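PDB 4K00: 1,4-dihydroxy-2-naphthoyl-CoA hydrolase from Synechocystis sp., which catalyses the hydrolysis of 1,4-dihydroxy-2-naphthoyl-CoA to 1,4-dihydroxy-2-naphthoate and free CoA, a step in the making of phylloquinone (vitamin K1). Local coordinates for residues E38-L41 with S42-L46; S47-N50 with I51-V54; V115-L119 with P120-K124; P126-Q129 with P130-T133. All blocks are in the same frame, centred on the assembly; numbering follows the deposited sequence. Where two conformers were deposited one is given.

Contact 1. Residues E38-L41 with S42-L46; sequences ESWL and SSEHL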
loop_
_atom_site.group_PDB
_atom_site.type_symbol
_atom_site.label_atom_id
_atom_site.label_comp_id
_atom_site.label_asym_id
_atom_site.label_seq_id
_atom_site.Cartn_x
_atom_site.Cartn_y
_atom_site.Cartn_z
ATOM N N GLU A 38 13.649 -9.599 -1.118
ATOM C CA GLU A 38 13.366 -10.210 0.170
ATOM C C GLU A 38 13.280 -11.723 0.099
ATOM O O GLU A 38 13.687 -12.404 1.037
ATOM C CB GLU A 38 12.093 -9.629 0.793
ATOM C CG GLU A 38 12.279 -8.201 1.293
ATOM C CD GLU A 38 10.983 -7.594 1.781
ATOM O OE1 GLU A 38 10.331 -6.897 0.979
ATOM O OE2 GLU A 38 10.642 -7.813 2.963
ATOM N N SER A 39 12.748 -12.251 -1.005
ATOM C CA SER A 39 12.629 -13.692 -1.161
ATOM C C SER A 39 14.015 -14.296 -1.373
ATOM O O SER A 39 14.323 -15.382 -0.875
ATOM C CB SER A 39 11.718 -14.057 -2.329
ATOM O OG SER A 39 10.418 -13.526 -2.151
ATOM N N TRP A 40 14.862 -13.581 -2.094
ATOM C CA TRP A 40 16.224 -14.033 -2.278
ATOM C C TRP A 40 16.943 -14.081 -0.919
ATOM O O TRP A 40 17.594 -15.069 -0.589
ATOM C CB TRP A 40 16.958 -13.132 -3.273
ATOM C CG TRP A 40 18.418 -13.380 -3.314
ATOM C CD1 TRP A 40 19.057 -14.418 -3.910
ATOM C CD2 TRP A 40 19.427 -12.583 -2.699
ATOM N NE1 TRP A 40 20.410 -14.304 -3.729
ATOM C CE2 TRP A 40 20.664 -13.188 -2.981
ATOM C CE3 TRP A 40 19.406 -11.397 -1.961
ATOM C CZ2 TRP A 40 21.875 -12.661 -2.534
ATOM C CZ3 TRP A 40 20.607 -10.876 -1.510
ATOM C CH2 TRP A 40 21.826 -11.509 -1.802
ATOM N N LEU A 41 16.803 -13.018 -0.130
ATOM C CA LEU A 41 17.363 -12.984 1.229
ATOM C C LEU A 41 16.936 -14.196 2.043
ATOM O O LEU A 41 17.758 -14.834 2.700
ATOM C CB LEU A 41 16.899 -11.719 1.974
ATOM C CG LEU A 41 17.511 -10.387 1.548
ATOM C CD1 LEU A 41 16.866 -9.248 2.323
ATOM C CD2 LEU A 41 19.015 -10.392 1.729
ATOM N N SER A 42 15.641 -14.493 2.004
ATOM C CA SER A 42 15.072 -15.630 2.723
ATOM C C SER A 42 15.664 -16.954 2.242
ATOM O O SER A 42 15.993 -17.828 3.045
ATOM C CB SER A 42 13.551 -15.645 2.541
ATOM O OG SER A 42 12.948 -16.684 3.282
ATOM N N SER A 43 15.799 -17.099 0.927
ATOM C CA SER A 43 16.411 -18.292 0.345
ATOM C C SER A 43 17.862 -18.440 0.787
ATOM O O SER A 43 18.376 -19.554 0.903
ATOM C CB SER A 43 16.355 -18.241 -1.183
ATOM O OG SER A 43 17.405 -17.444 -1.697
ATOM N N GLU A 44 18.526 -17.320 1.034
ATOM C CA GLU A 44 19.893 -17.366 1.525
ATOM C C GLU A 44 19.959 -17.335 3.058
ATOM O O GLU A 44 21.027 -17.149 3.615
ATOM C CB GLU A 44 20.697 -16.213 0.953
ATOM C CG GLU A 44 20.910 -16.276 -0.546
ATOM C CD GLU A 44 21.799 -17.432 -0.964
ATOM O OE1 GLU A 44 22.669 -17.849 -0.169
ATOM O OE2 GLU A 44 21.613 -17.934 -2.088
ATOM N N HIS A 45 18.815 -17.496 3.722
ATOM C CA HIS A 45 18.731 -17.445 5.189
ATOM C C HIS A 45 19.302 -16.160 5.781
ATOM O O HIS A 45 19.934 -16.181 6.836
ATOM C CB HIS A 45 19.464 -18.634 5.805
ATOM C CG HIS A 45 19.187 -19.930 5.118
ATOM N ND1 HIS A 45 17.913 -20.438 4.977
ATOM C CD2 HIS A 45 20.017 -20.819 4.528
ATOM C CE1 HIS A 45 17.974 -21.593 4.339
ATOM N NE2 HIS A 45 19.238 -21.844 4.051
ATOM N N LEU A 46 19.076 -15.051 5.096
ATOM C CA LEU A 46 19.372 -13.726 5.634
ATOM C C LEU A 46 18.079 -13.019 5.994
ATOM O O LEU A 46 17.015 -13.401 5.530
ATOM C CB LEU A 46 20.129 -12.903 4.593
ATOM C CG LEU A 46 21.374 -13.606 4.046
ATOM C CD1 LEU A 46 21.979 -12.844 2.877
ATOM C CD2 LEU A 46 22.405 -13.797 5.150
HETATM O O HOH W 1 22.837 -15.977 -3.759
#

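Contact 2. Residues S47-N50 with I51-V54; sequences SLQN and IISV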
loop_
_atom_site.group_PDB
_atom_site.type_symbol
_atom_site.label_atom_id
_atom_site.label_comp_id
_atom_site.label_asym_id
_atom_site.label_seq_id
_atom_site.Cartn_x
_atom_site.Cartn_y
_atom_site.Cartn_z
ATOM N N SER A 47 18.171 -11.983 6.817
ATOM C CA SER A 47 16.986 -11.414 7.460
ATOM C C SER A 47 17.175 -9.916 7.622
ATOM O O SER A 47 18.092 -9.469 8.314
ATOM C CB SER A 47 16.770 -12.055 8.835
ATOM O OG SER A 47 15.758 -11.378 9.568
ATOM N N LEU A 48 16.298 -9.148 6.987
ATOM C CA LEU A 48 16.209 -7.715 7.224
ATOM C C LEU A 48 15.836 -7.431 8.660
ATOM O O LEU A 48 16.372 -6.505 9.274
ATOM C CB LEU A 48 15.162 -7.090 6.310
ATOM C CG LEU A 48 15.618 -6.814 4.886
ATOM C CD1 LEU A 48 14.472 -6.221 4.080
ATOM C CD2 LEU A 48 16.834 -5.897 4.891
ATOM N N GLN A 49 14.923 -8.235 9.196
ATOM C CA GLN A 49 14.449 -8.047 10.547
ATOM C C GLN A 49 15.568 -8.160 11.571
ATOM O O GLN A 49 15.586 -7.424 12.550
ATOM C CB GLN A 49 13.347 -9.048 10.881
ATOM C CG GLN A 49 12.758 -8.843 12.265
ATOM C CD GLN A 49 12.055 -7.491 12.421
ATOM O OE1 GLN A 49 11.215 -7.123 11.616
ATOM N NE2 GLN A 49 12.397 -6.759 13.477
ATOM N N ASN A 50 16.483 -9.106 11.371
ATOM C CA ASN A 50 17.585 -9.280 12.315
ATOM C C ASN A 50 18.470 -8.035 12.346
ATOM O O ASN A 50 18.931 -7.606 13.412
ATOM C CB ASN A 50 18.406 -10.520 11.955
ATOM C CG ASN A 50 17.657 -11.817 12.229
ATOM O OD1 ASN A 50 16.474 -11.821 12.601
ATOM N ND2 ASN A 50 18.343 -12.929 12.041
ATOM N N ILE A 51 18.701 -7.448 11.181
ATOM C CA ILE A 51 19.456 -6.205 11.105
ATOM C C ILE A 51 18.762 -5.129 11.934
ATOM O O ILE A 51 19.392 -4.467 12.753
ATOM C CB ILE A 51 19.587 -5.706 9.652
ATOM C CG1 ILE A 51 20.403 -6.688 8.819
ATOM C CG2 ILE A 51 20.254 -4.335 9.615
ATOM C CD1 ILE A 51 21.814 -6.911 9.323
ATOM N N ILE A 52 17.460 -4.971 11.723
ATOM C CA ILE A 52 16.683 -3.936 12.401
ATOM C C ILE A 52 16.683 -4.161 13.907
ATOM O O ILE A 52 16.921 -3.242 14.691
ATOM C CB ILE A 52 15.222 -3.931 11.908
ATOM C CG1 ILE A 52 15.154 -3.466 10.452
ATOM C CG2 ILE A 52 14.358 -3.056 12.810
ATOM C CD1 ILE A 52 13.887 -3.874 9.729
ATOM N N SER A 53 16.423 -5.403 14.303
ATOM C CA SER A 53 16.263 -5.740 15.706
ATOM C C SER A 53 17.536 -5.457 16.487
ATOM O O SER A 53 17.485 -4.989 17.625
ATOM C CB SER A 53 15.868 -7.209 15.852
ATOM O OG SER A 53 14.514 -7.400 15.463
ATOM N N VAL A 54 18.684 -5.743 15.883
ATOM C CA VAL A 54 19.949 -5.595 16.597
ATOM C C VAL A 54 20.310 -4.113 16.673
ATOM O O VAL A 54 20.864 -3.664 17.664
ATOM C CB VAL A 54 21.079 -6.396 15.920
ATOM C CG1 VAL A 54 22.437 -6.014 16.498
ATOM C CG2 VAL A 54 20.829 -7.890 16.082
#

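Contact 3. Residues V115-L119 with P120-K124; sequences VCIAL and PERKK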
loop_
_atom_site.group_PDB
_atom_site.type_symbol
_atom_site.label_atom_id
_atom_site.label_comp_id
_atom_site.label_asym_id
_atom_site.label_seq_id
_atom_site.Cartn_x
_atom_site.Cartn_y
_atom_site.Cartn_z
ATOM N N VAL A 115 22.804 0.284 0.794
ATOM C CA VAL A 115 24.052 0.501 1.474
ATOM C C VAL A 115 23.930 0.117 2.934
ATOM O O VAL A 115 22.853 0.193 3.531
ATOM C CB VAL A 115 24.523 1.956 1.372
ATOM C CG1 VAL A 115 24.619 2.391 -0.084
ATOM C CG2 VAL A 115 23.599 2.867 2.159
ATOM N N CYS A 116 25.046 -0.316 3.496
ATOM C CA CYS A 116 25.102 -0.614 4.905
ATOM C C CYS A 116 25.656 0.589 5.642
ATOM O O CYS A 116 26.718 1.096 5.288
ATOM C CB CYS A 116 25.982 -1.830 5.139
ATOM S SG CYS A 116 26.108 -2.321 6.864
ATOM N N ILE A 117 24.926 1.046 6.660
ATOM C CA ILE A 117 25.400 2.133 7.511
ATOM C C ILE A 117 25.369 1.745 8.987
ATOM O O ILE A 117 24.458 1.050 9.446
ATOM C CB ILE A 117 24.587 3.425 7.310
ATOM C CG1 ILE A 117 23.098 3.169 7.540
ATOM C CG2 ILE A 117 24.808 3.980 5.914
ATOM C CD1 ILE A 117 22.235 4.414 7.493
ATOM N N ALA A 118 26.378 2.198 9.716
ATOM C CA ALA A 118 26.400 2.052 11.161
ATOM C C ALA A 118 25.503 3.107 11.788
ATOM O O ALA A 118 25.471 4.249 11.333
ATOM C CB ALA A 118 27.816 2.179 11.680
ATOM N N LEU A 119 24.762 2.711 12.818
ATOM C CA LEU A 119 23.875 3.626 13.533
ATOM C C LEU A 119 24.464 3.914 14.906
ATOM O O LEU A 119 25.179 3.083 15.463
ATOM C CB LEU A 119 22.483 3.002 13.686
ATOM C CG LEU A 119 21.740 2.670 12.396
ATOM C CD1 LEU A 119 20.443 1.930 12.696
ATOM C CD2 LEU A 119 21.474 3.939 11.596
ATOM N N PRO A 120 24.170 5.099 15.466
ATOM C CA PRO A 120 23.222 6.110 14.995
ATOM C C PRO A 120 23.815 7.132 14.017
ATOM O O PRO A 120 23.075 7.945 13.456
ATOM C CB PRO A 120 22.813 6.818 16.290
ATOM C CG PRO A 120 24.008 6.710 17.159
ATOM C CD PRO A 120 24.723 5.440 16.790
ATOM N N GLU A 121 25.130 7.085 13.817
ATOM C CA GLU A 121 25.848 8.132 13.089
ATOM C C GLU A 121 25.562 8.109 11.590
ATOM O O GLU A 121 25.817 9.089 10.894
ATOM C CB GLU A 121 27.354 8.013 13.334
ATOM C CG GLU A 121 27.959 6.694 12.885
ATOM C CD GLU A 121 27.953 5.643 13.980
ATOM O OE1 GLU A 121 27.000 5.628 14.791
ATOM O OE2 GLU A 121 28.902 4.831 14.030
ATOM N N ARG A 122 25.029 6.993 11.103
ATOM C CA ARG A 122 24.659 6.843 9.691
ATOM C C ARG A 122 25.874 6.961 8.763
ATOM O O ARG A 122 25.796 7.568 7.700
ATOM C CB ARG A 122 23.564 7.853 9.289
ATOM C CG ARG A 122 22.262 7.715 10.070
ATOM C CD ARG A 122 21.102 8.466 9.417
ATOM N NE ARG A 122 20.574 7.778 8.234
ATOM C CZ ARG A 122 19.676 6.793 8.261
ATOM N NH1 ARG A 122 19.191 6.357 9.416
ATOM N NH2 ARG A 122 19.266 6.232 7.125
ATOM N N LYS A 123 26.988 6.356 9.165
ATOM C CA LYS A 123 28.197 6.333 8.339
ATOM C C LYS A 123 28.352 4.984 7.634
ATOM O O LYS A 123 28.025 3.946 8.205
ATOM C CB LYS A 123 29.431 6.604 9.197
ATOM C CG LYS A 123 29.686 8.085 9.460
ATOM C CD LYS A 123 31.175 8.396 9.522
ATOM C CE LYS A 123 31.485 9.801 9.022
ATOM N NZ LYS A 123 31.359 10.814 10.102
ATOM N N LYS A 124 28.857 5.013 6.400
ATOM C CA LYS A 124 28.983 3.803 5.589
ATOM C C LYS A 124 29.778 2.754 6.350
ATOM O O LYS A 124 30.768 3.071 6.999
ATOM C CB LYS A 124 29.687 4.105 4.265
ATOM C CG LYS A 124 28.860 4.916 3.287
ATOM C CD LYS A 124 29.755 5.664 2.308
ATOM C CE LYS A 124 29.093 6.939 1.818
ATOM N NZ LYS A 124 27.635 6.737 1.592
#

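Contact 4. Residues P126-Q129 with P130-T133; sequences PLPQ and PWQT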
loop_
_atom_site.group_PDB
_atom_site.type_symbol
_atom_site.label_atom_id
_atom_site.label_comp_id
_atom_site.label_asym_id
_atom_site.label_seq_id
_atom_site.Cartn_x
_atom_site.Cartn_y
_atom_site.Cartn_z
ATOM N N PRO A 126 31.061 -1.685 6.062
ATOM C CA PRO A 126 31.144 -2.863 5.195
ATOM C C PRO A 126 29.892 -3.708 5.319
ATOM O O PRO A 126 29.349 -3.844 6.414
ATOM C CB PRO A 126 32.377 -3.616 5.727
ATOM C CG PRO A 126 33.158 -2.598 6.475
ATOM C CD PRO A 126 32.146 -1.649 7.047
ATOM N N LEU A 127 29.427 -4.251 4.201
ATOM C CA LEU A 127 28.319 -5.191 4.212
ATOM C C LEU A 127 28.585 -6.286 5.236
ATOM O O LEU A 127 29.726 -6.698 5.427
ATOM C CB LEU A 127 28.137 -5.798 2.818
ATOM C CG LEU A 127 27.785 -4.832 1.680
ATOM C CD1 LEU A 127 27.717 -5.594 0.366
ATOM C CD2 LEU A 127 26.453 -4.133 1.941
ATOM N N PRO A 128 27.535 -6.760 5.911
ATOM C CA PRO A 128 27.693 -7.965 6.732
ATOM C C PRO A 128 28.280 -9.114 5.907
ATOM O O PRO A 128 27.899 -9.293 4.752
ATOM C CB PRO A 128 26.259 -8.279 7.161
ATOM C CG PRO A 128 25.546 -6.968 7.104
ATOM C CD PRO A 128 26.175 -6.203 5.977
ATOM N N GLN A 129 29.208 -9.872 6.472
ATOM C CA GLN A 129 29.925 -10.875 5.683
ATOM C C GLN A 129 28.949 -11.920 5.095
ATOM O O GLN A 129 29.084 -12.317 3.936
ATOM C CB GLN A 129 31.056 -11.526 6.500
ATOM C CG GLN A 129 32.398 -10.790 6.402
ATOM C CD GLN A 129 33.443 -11.302 7.381
ATOM O OE1 GLN A 129 34.503 -11.797 6.986
ATOM N NE2 GLN A 129 33.157 -11.167 8.669
ATOM N N PRO A 130 27.954 -12.357 5.883
ATOM C CA PRO A 130 27.014 -13.336 5.342
ATOM C C PRO A 130 26.296 -12.815 4.099
ATOM O O PRO A 130 25.943 -13.591 3.204
ATOM C CB PRO A 130 26.031 -13.555 6.493
ATOM C CG PRO A 130 26.831 -13.263 7.711
ATOM C CD PRO A 130 27.749 -12.141 7.326
ATOM N N TRP A 131 26.078 -11.507 4.046
ATOM C CA TRP A 131 25.429 -10.896 2.898
ATOM C C TRP A 131 26.370 -10.875 1.699
ATOM O O TRP A 131 25.990 -11.248 0.600
ATOM C CB TRP A 131 24.971 -9.489 3.241
ATOM C CG TRP A 131 23.823 -9.495 4.185
ATOM C CD1 TRP A 131 23.766 -10.081 5.421
ATOM C CD2 TRP A 131 22.554 -8.907 3.958
ATOM N NE1 TRP A 131 22.526 -9.876 5.978
ATOM C CE2 TRP A 131 21.764 -9.160 5.096
ATOM C CE3 TRP A 131 22.002 -8.178 2.901
ATOM C CZ2 TRP A 131 20.454 -8.721 5.199
ATOM C CZ3 TRP A 131 20.713 -7.743 3.011
ATOM C CH2 TRP A 131 19.950 -8.010 4.149
ATOM N N GLN A 132 27.604 -10.451 1.930
ATOM C CA GLN A 132 28.649 -10.537 0.920
ATOM C C GLN A 132 28.787 -11.948 0.371
ATOM O O GLN A 132 28.897 -12.158 -0.831
ATOM C CB GLN A 132 29.963 -10.140 1.555
ATOM C CG GLN A 132 30.743 -9.109 0.797
ATOM C CD GLN A 132 31.871 -8.577 1.638
ATOM O OE1 GLN A 132 31.935 -7.382 1.912
ATOM N NE2 GLN A 132 32.744 -9.472 2.093
ATOM N N THR A 133 28.809 -12.919 1.272
ATOM C CA THR A 133 28.950 -14.307 0.890
ATOM C C THR A 133 27.804 -14.750 -0.032
ATOM O O THR A 133 28.041 -15.371 -1.071
ATOM C CB THR A 133 29.026 -15.199 2.146
ATOM O OG1 THR A 133 30.142 -14.786 2.943
ATOM C CG2 THR A 133 29.158 -16.653 1.769
HETATM O O HOH W 2 32.268 -12.391 3.362
#

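Contact 1. Residues E38-L41 with S42-L46
Leu-41 and Leu-46 meet where the long hotdog helix 26-43 ends in a Schellman motif. Two backbone bonds define it: Leu-46 N reaches back to Leu-41 O at 2.7 Å, and His-45 N, on the residue of positive phi (55°), bonds to Ser-42 O. Ordinary helical bonds precede it, from Ser-42 N to Glu-38 O and from Ser-43 N to Ser-39 O. Trp-40 O is gripped twice: Glu-44 N bonds at 2.9 Å, and the hydroxyl of Ser-43 donates to it at 2.6 Å, in the carbonyl plane and on a lone pair.

Apolar contacts follow the same turn. Leu-41 CD2 touches Leu-46 CB at 4.0 Å, the two side chains running at about a right angle. A CH-pi contact places Glu-44 CG over one face of the Trp-40 indole, 4.1 Å from the centroid of the five-membered ring. The indole gets there because its CG stands anti to the backbone N (chi1 169°), and its body also packs on Ala-134 and Ile-135 of helix 129-136 and on Leu-82 and Ile-84 of strand 77-86. Replacing Trp-40 by alanine is likely to deprive Glu-44 CG of its ring face and to open a gap against both these elements. At the ring edge, in its plane, one water accepts from Trp-40 NE1 at 2.9 Å and donates weakly to Glu-44 OE2.

Contact 2. Residues S47-N50 with I51-V54
Ser-47 O lies 3.7 Å from Ile-51 CG1, one turn on. The hydroxyl of Ser-47 caps the helix: Asn-50 N donates to Ser-47 OG at 3.0 Å with an N-H...O angle of 153°, which makes Ser-47 the N-cap of helix 48-54.

Leu-48 comes next. Its carbonyl oxygen takes the bond from Ile-52 N (3.1 Å), while Ile-52 CD1 rests 3.6 Å from the same oxygen. The leucine side chain itself leaves the turn and packs on His-34, Tyr-37, Glu-38 and Leu-41 of helix 26-43. This is a short, capped helix of two turns on the protein surface, following closely on the long helix of the hotdog fold. From its other flank Ile-52 packs on Gly-20 of the third subunit.

Gln-49 carries the polar side-chain link. With CG anti to the backbone N (chi1 -177°) and the chain bent at chi2 (64°), its amide swings forward to the next turn, and NE2 donates to Ser-53 OG at 3.0 Å, almost straight and within the amide plane. Ser-53 N also donates to Gln-49 O, so this i to i+4 pair is joined through both side chain and backbone. Gln-49 also packs on Cys-74 of the second subunit.

At Asn-50 the carbonyl oxygen accepts from Val-54 N at 3.1 Å, and Val-54 CG2 lies 3.3 Å from that oxygen.

Contact 3. Residues V115-L119 with P120-K124
The guanidinium of Arg-122 receives Ile-117 CD1 over one face, the methyl lying 3.4 Å above the plane and displaced toward the rim, with Arg-122 NH2 its nearest atom at 3.5 Å. Leu-119 CD2 approaches the same group obliquely, 4.0 Å from Arg-122 NH1, and the leucine and arginine side chains run side by side in the same direction. A bend at chi3 (76°) of Arg-122 turns the flat end across the isoleucine, whose CG1 sits between the backbone N and the carbonyl carbon (chi1 56°), a torsion that carries CD1 to the guanidinium. Arg-122 further packs on Pro-71 of the third subunit. The carboxylate of Glu-121 is folded back by its own bent chain, and OE2 comes to 3.7 Å from Ala-118 CB.

The backbones pair antiparallel. Ala-118 N donates to Lys-123 O at 2.8 Å, whereas the return bond from Lys-123 N to Ala-118 O is long and weak. Ile-117 and Lys-124 form the adjoining non-hydrogen-bonded pair, where Lys-124 CA makes a CA-H...O contact with Cys-116 O at 3.5 Å. At the turn, the peptide between Leu-119 and Pro-120 is cis. Arg-122 N adds a second weak bond to Ala-118 O, so that Arg-122 and Lys-123 both stand opposite Ala-118; with the positive phi of Arg-122 (62°), this is a G1 beta bulge within the hairpin that joins strand 106-118 of the hotdog sheet to the short strand 123-124.

Contact 4. Residues P126-Q129 with P130-T133
Pro-128 lies against the indole of Trp-131, the two side chains running alongside each other. Pro-128 CB comes to 3.5 Å from Trp-131 CD1, and Pro-128 CG sits over one face in a CH-pi contact, 4.3 Å from the centroid of the five-membered ring and 23° off its normal. Trp-131 CG stands anti to its carbonyl carbon (chi1 -71°), which brings the indole back beside the proline ring.

The backbone sets this pair. Pro-128 is the N-cap residue of helix 129-136, and its carbonyl oxygen accepts from Gln-132 N at 3.1 Å, nearly straight, and weakly from Trp-131 N. One residue on, Gln-129 O takes two bonds from Thr-133: its N at 2.7 Å, and its OG1 at 2.9 Å from above the carbonyl plane. A water also donates to Gln-129 O and accepts weakly from Gln-132 NE2.

Farther out, the indole packs on Tyr-37 and Leu-41 of helix 26-43, and on Leu-46 just beyond its end. A serine in place of Trp-131 would probably leave the Pro-128 ring without its aromatic partner and open a gap beside that helix. The start of helix 129-136 thus packs on the long helix through Trp-131, and on Cys-116 of strand 106-118 through Leu-127 and Pro-128.

How the contacts relate
All four contacts are local and follow in series; none nests in or crosses another. Contact 1 closes the C-terminal turn of helix 26-43, and contact 2 then opens helix 48-54, the two touching through their leucines. Much later, contact 3 closes the hairpin between strands 106-118 and 123-124, and contact 4 starts helix 129-136. These last two meet through Cys-116, whose SG lies 3.6 Å from Pro-126 O. Contact 4 also reaches both early contacts: Pro-130 CB lies 3.9 Å from Leu-46 CD2 of contact 1, and Trp-131 CH2 lies 3.8 Å from Leu-48 CD2 of contact 2, thus tying the C-terminal helix to both earlier helices. Contact 3 touches neither contact 1 nor contact 2.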